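Local coordinates for ErfK/YbiS/YcfS/YnhG family protein (Xylanimonas cellulosilytica, PDB 4LPQ) that probably cross-links peptidoglycan as an L,D-transpeptidase in cell wall biogenesis, with a putative peptidoglycan-binding domain joined to its catalytic domain, at residues R13-L27 with K36-V49. Sequence-based numbering, arbitrary orientation. Where two conformers were deposited one is given.
Sequences RGSTGPEVLALQQRL and KADGDYGWATQQAV
Gln-24 of helix 18-27 is buried against the loop that leads into helix 43-49. Gln-24 OE1 accepts a hydrogen bond from Gly-39 N at 2.8 Å, with the donor tilted 16° from the carbonyl plane. Gln-24 NE2 donates to Thr-45 OG1 at 2.9 Å, close to the amide plane. A longer bond runs from Gln-24 NE2 to Asp-38 OD1, 3.2 Å. That oxygen also accepts from Asp-40 N, which closes an Asx turn; the two donors come from opposite faces of the carboxylate. Beyond CG the chain of Gln-24 is extended (chi2 166°), which carries the amide across to the loop.

Just before helix 18-27, residues 13-17 run alongside residues 39-41. Gly-14 N donates a hydrogen bond to Tyr-41 O, Tyr-41 N to Ser-15 O, and Gly-17 N to Gly-39 O. Thr-16 OG1 donates to Asp-40 OD1 at 2.6 Å. The Tyr-41 ring lies between Arg-13 N, 3.5 Å above the centre of one face, and Thr-45 CG2 over the other. A water links Arg-13 N to Gln-46 OE1. The Arg-13 guanidinium lays one face over Trp-43 N, its plane nearly perpendicular to the indole.

Deeper in, Leu-27 CD1 meets Val-49 CG2 at 3.9 Å, and Leu-23 CD2 touches the same methyl. Leu-72 of helix 66-74 touches both leucines. These apolar contacts pack helices 18-27, 43-49 and 66-74 of the putative peptidoglycan-binding domain together. The buried Gln-24 amide turns OE1 to a backbone N-H and NE2 to two oxygens, which should hold it in one orientation and ties helix 18-27 to both the 38-40 loop and helix 43-49.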
# COMPACT_ATOMS: atom_id res chain seq x y z
N ARG A 13 5.66 -14.72 7.61
CA ARG A 13 6.41 -14.98 6.38
C ARG A 13 7.12 -16.33 6.47
O ARG A 13 7.78 -16.61 7.46
CB ARG A 13 7.44 -13.86 6.19
CG ARG A 13 8.23 -13.99 4.91
CD ARG A 13 7.44 -13.66 3.67
NE ARG A 13 8.16 -13.84 2.42
CZ ARG A 13 8.89 -12.90 1.85
NH1 ARG A 13 8.91 -11.71 2.36
NH2 ARG A 13 9.56 -13.17 0.74
N GLY A 14 6.92 -17.17 5.44
CA GLY A 14 7.52 -18.48 5.36
C GLY A 14 6.56 -19.57 5.77
O GLY A 14 6.86 -20.74 5.52
N SER A 15 5.51 -19.23 6.48
CA SER A 15 4.54 -20.25 6.88
C SER A 15 3.83 -20.84 5.65
O SER A 15 3.65 -20.16 4.60
CB SER A 15 3.42 -19.61 7.74
OG SER A 15 3.86 -19.11 8.99
N THR A 16 3.33 -22.08 5.82
CA THR A 16 2.47 -22.69 4.81
C THR A 16 1.40 -23.50 5.52
O THR A 16 1.54 -23.93 6.69
CB THR A 16 3.35 -23.64 3.96
OG1 THR A 16 2.73 -24.07 2.74
CG2 THR A 16 3.58 -24.89 4.69
N GLY A 17 0.32 -23.70 4.80
CA GLY A 17 -0.72 -24.54 5.31
C GLY A 17 -2.12 -23.93 5.28
O GLY A 17 -2.30 -22.82 4.83
N PRO A 18 -3.08 -24.69 5.78
CA PRO A 18 -4.47 -24.33 5.76
C PRO A 18 -4.70 -23.00 6.44
O PRO A 18 -5.61 -22.26 6.02
CB PRO A 18 -5.15 -25.47 6.46
CG PRO A 18 -4.12 -26.27 7.12
CD PRO A 18 -2.90 -26.04 6.34
N GLU A 19 -4.02 -22.73 7.54
CA GLU A 19 -4.26 -21.44 8.22
C GLU A 19 -3.77 -20.26 7.37
O GLU A 19 -4.37 -19.18 7.42
CB GLU A 19 -3.74 -21.45 9.63
CG GLU A 19 -4.60 -22.48 10.42
CD GLU A 19 -6.22 -22.28 10.22
OE1 GLU A 19 -6.63 -21.11 10.63
OE2 GLU A 19 -7.01 -23.25 9.68
N VAL A 20 -2.70 -20.47 6.61
CA VAL A 20 -2.25 -19.44 5.70
C VAL A 20 -3.30 -19.24 4.59
O VAL A 20 -3.63 -18.11 4.22
CB VAL A 20 -0.91 -19.76 5.10
CG1 VAL A 20 -0.52 -18.76 4.02
CG2 VAL A 20 0.14 -19.80 6.17
N LEU A 21 -3.78 -20.33 4.01
CA LEU A 21 -4.80 -20.27 2.99
C LEU A 21 -6.03 -19.44 3.45
O LEU A 21 -6.53 -18.54 2.77
CB LEU A 21 -5.20 -21.66 2.51
CG LEU A 21 -6.30 -21.66 1.42
CD1 LEU A 21 -5.72 -21.17 0.23
CD2 LEU A 21 -6.67 -23.09 1.14
N ALA A 22 -6.48 -19.76 4.68
CA ALA A 22 -7.61 -19.06 5.26
C ALA A 22 -7.35 -17.58 5.48
O ALA A 22 -8.21 -16.76 5.14
CB ALA A 22 -7.98 -19.73 6.58
N LEU A 23 -6.15 -17.25 5.91
CA LEU A 23 -5.77 -15.87 6.05
C LEU A 23 -5.79 -15.15 4.70
O LEU A 23 -6.33 -14.04 4.61
CB LEU A 23 -4.35 -15.85 6.61
CG LEU A 23 -3.65 -14.48 6.54
CD1 LEU A 23 -4.30 -13.44 7.50
CD2 LEU A 23 -2.15 -14.68 6.93
N GLN A 24 -5.21 -15.74 3.68
CA GLN A 24 -5.12 -15.11 2.41
C GLN A 24 -6.54 -14.88 1.87
O GLN A 24 -6.82 -13.81 1.30
CB GLN A 24 -4.36 -15.98 1.42
CG GLN A 24 -2.90 -16.09 1.79
CD GLN A 24 -2.20 -17.21 1.01
OE1 GLN A 24 -2.78 -18.28 0.73
NE2 GLN A 24 -0.92 -17.01 0.66
N GLN A 25 -7.43 -15.87 2.01
CA GLN A 25 -8.77 -15.70 1.54
C GLN A 25 -9.54 -14.61 2.29
O GLN A 25 -10.32 -13.85 1.71
CB GLN A 25 -9.52 -17.01 1.51
CG GLN A 25 -10.76 -16.92 0.69
CD GLN A 25 -10.57 -16.58 -0.76
OE1 GLN A 25 -9.84 -17.24 -1.53
NE2 GLN A 25 -11.23 -15.49 -1.16
N ARG A 26 -9.34 -14.54 3.60
CA ARG A 26 -10.00 -13.52 4.38
C ARG A 26 -9.53 -12.09 4.01
O ARG A 26 -10.36 -11.18 3.82
CB ARG A 26 -9.75 -13.79 5.85
CG ARG A 26 -10.37 -12.81 6.80
CD ARG A 26 -11.89 -12.78 6.64
NE ARG A 26 -12.47 -12.06 7.75
CZ ARG A 26 -13.72 -11.61 7.78
NH1 ARG A 26 -14.52 -11.77 6.71
NH2 ARG A 26 -14.22 -10.97 8.83
N LEU A 27 -8.21 -11.94 3.84
CA LEU A 27 -7.68 -10.69 3.34
C LEU A 27 -8.28 -10.30 2.01
O LEU A 27 -8.71 -9.15 1.81
CB LEU A 27 -6.15 -10.76 3.25
CG LEU A 27 -5.43 -10.81 4.59
CD1 LEU A 27 -4.02 -11.25 4.40
CD2 LEU A 27 -5.48 -9.46 5.31
N LYS A 36 -3.59 -14.25 -4.85
CA LYS A 36 -3.61 -15.72 -4.76
C LYS A 36 -3.79 -16.17 -3.35
O LYS A 36 -3.15 -15.67 -2.40
CB LYS A 36 -2.25 -16.26 -5.16
CG LYS A 36 -1.92 -16.22 -6.60
CD LYS A 36 -0.88 -17.28 -6.95
CE LYS A 36 0.38 -17.05 -6.14
NZ LYS A 36 1.49 -17.60 -6.93
N ALA A 37 -4.71 -17.09 -3.15
CA ALA A 37 -4.84 -17.81 -1.88
C ALA A 37 -4.36 -19.22 -2.15
O ALA A 37 -5.13 -20.06 -2.61
CB ALA A 37 -6.25 -17.82 -1.38
N ASP A 38 -3.09 -19.45 -1.95
CA ASP A 38 -2.43 -20.70 -2.24
C ASP A 38 -1.84 -21.44 -1.06
O ASP A 38 -1.27 -22.54 -1.21
CB ASP A 38 -1.32 -20.52 -3.31
CG ASP A 38 -0.17 -19.60 -2.86
OD1 ASP A 38 -0.21 -19.08 -1.72
OD2 ASP A 38 0.78 -19.47 -3.67
N GLY A 39 -1.91 -20.85 0.13
CA GLY A 39 -1.41 -21.45 1.34
C GLY A 39 0.07 -21.23 1.62
O GLY A 39 0.57 -21.75 2.65
N ASP A 40 0.74 -20.41 0.82
CA ASP A 40 2.14 -20.08 1.08
C ASP A 40 2.31 -18.60 1.39
O ASP A 40 1.97 -17.76 0.57
CB ASP A 40 2.98 -20.40 -0.13
CG ASP A 40 3.05 -21.89 -0.41
OD1 ASP A 40 2.92 -22.75 0.47
OD2 ASP A 40 3.34 -22.29 -1.59
N TYR A 41 2.79 -18.28 2.57
CA TYR A 41 2.95 -16.89 2.99
C TYR A 41 4.30 -16.36 2.49
O TYR A 41 5.33 -16.49 3.15
CB TYR A 41 2.78 -16.78 4.46
CG TYR A 41 2.70 -15.42 5.09
CD1 TYR A 41 3.39 -14.34 4.59
CD2 TYR A 41 1.93 -15.21 6.23
CE1 TYR A 41 3.44 -13.12 5.27
CE2 TYR A 41 1.94 -14.02 6.93
CZ TYR A 41 2.68 -12.98 6.44
OH TYR A 41 2.73 -11.76 7.10
N GLY A 42 4.26 -15.81 1.27
CA GLY A 42 5.35 -15.17 0.65
C GLY A 42 5.30 -13.68 0.61
O GLY A 42 4.61 -13.07 1.44
N TRP A 43 6.05 -13.08 -0.30
CA TRP A 43 6.15 -11.64 -0.38
C TRP A 43 4.84 -10.92 -0.57
O TRP A 43 4.58 -9.85 0.02
CB TRP A 43 7.19 -11.26 -1.43
CG TRP A 43 7.68 -9.89 -1.46
CD1 TRP A 43 8.83 -9.41 -0.95
CD2 TRP A 43 7.07 -8.79 -2.15
NE1 TRP A 43 8.96 -8.06 -1.18
CE2 TRP A 43 7.88 -7.67 -1.94
CE3 TRP A 43 5.87 -8.63 -2.88
CZ2 TRP A 43 7.58 -6.41 -2.42
CZ3 TRP A 43 5.60 -7.36 -3.41
CH2 TRP A 43 6.43 -6.28 -3.14
N ALA A 44 4.02 -11.47 -1.50
CA ALA A 44 2.76 -10.84 -1.82
C ALA A 44 1.80 -10.86 -0.62
O ALA A 44 1.12 -9.88 -0.30
CB ALA A 44 2.14 -11.51 -3.03
N THR A 45 1.80 -11.98 0.08
CA THR A 45 1.01 -12.08 1.27
C THR A 45 1.48 -11.13 2.35
O THR A 45 0.71 -10.50 3.07
CB THR A 45 0.97 -13.56 1.80
OG1 THR A 45 0.37 -14.38 0.83
CG2 THR A 45 0.18 -13.68 3.09
N GLN A 46 2.82 -10.96 2.43
CA GLN A 46 3.38 -10.01 3.38
C GLN A 46 2.84 -8.63 3.16
O GLN A 46 2.52 -7.91 4.14
CB GLN A 46 4.92 -10.04 3.29
CG GLN A 46 5.61 -9.16 4.29
CD GLN A 46 5.48 -9.77 5.61
OE1 GLN A 46 6.35 -10.43 6.06
NE2 GLN A 46 4.35 -9.53 6.26
N GLN A 47 2.78 -8.18 1.93
CA GLN A 47 2.26 -6.85 1.64
C GLN A 47 0.82 -6.70 2.17
O GLN A 47 0.48 -5.69 2.75
CB GLN A 47 2.31 -6.55 0.14
CG GLN A 47 3.72 -6.40 -0.43
CD GLN A 47 4.36 -5.14 0.08
OE1 GLN A 47 5.48 -5.23 0.79
NE2 GLN A 47 3.82 -4.06 -0.20
N ALA A 48 0.03 -7.74 1.95
CA ALA A 48 -1.37 -7.67 2.40
C ALA A 48 -1.52 -7.68 3.90
O ALA A 48 -2.33 -6.98 4.48
CB ALA A 48 -2.18 -8.81 1.80
N VAL A 49 -0.71 -8.55 4.58
CA VAL A 49 -0.72 -8.53 6.05
C VAL A 49 -0.30 -7.21 6.66
O VAL A 49 -0.89 -6.73 7.60
CB VAL A 49 0.08 -9.73 6.65
CG1 VAL A 49 0.16 -9.69 8.16
CG2 VAL A 49 -0.55 -11.06 6.22
O HOH W 1 8.96 -10.39 4.89
O HOH W 2 5.57 -12.19 8.46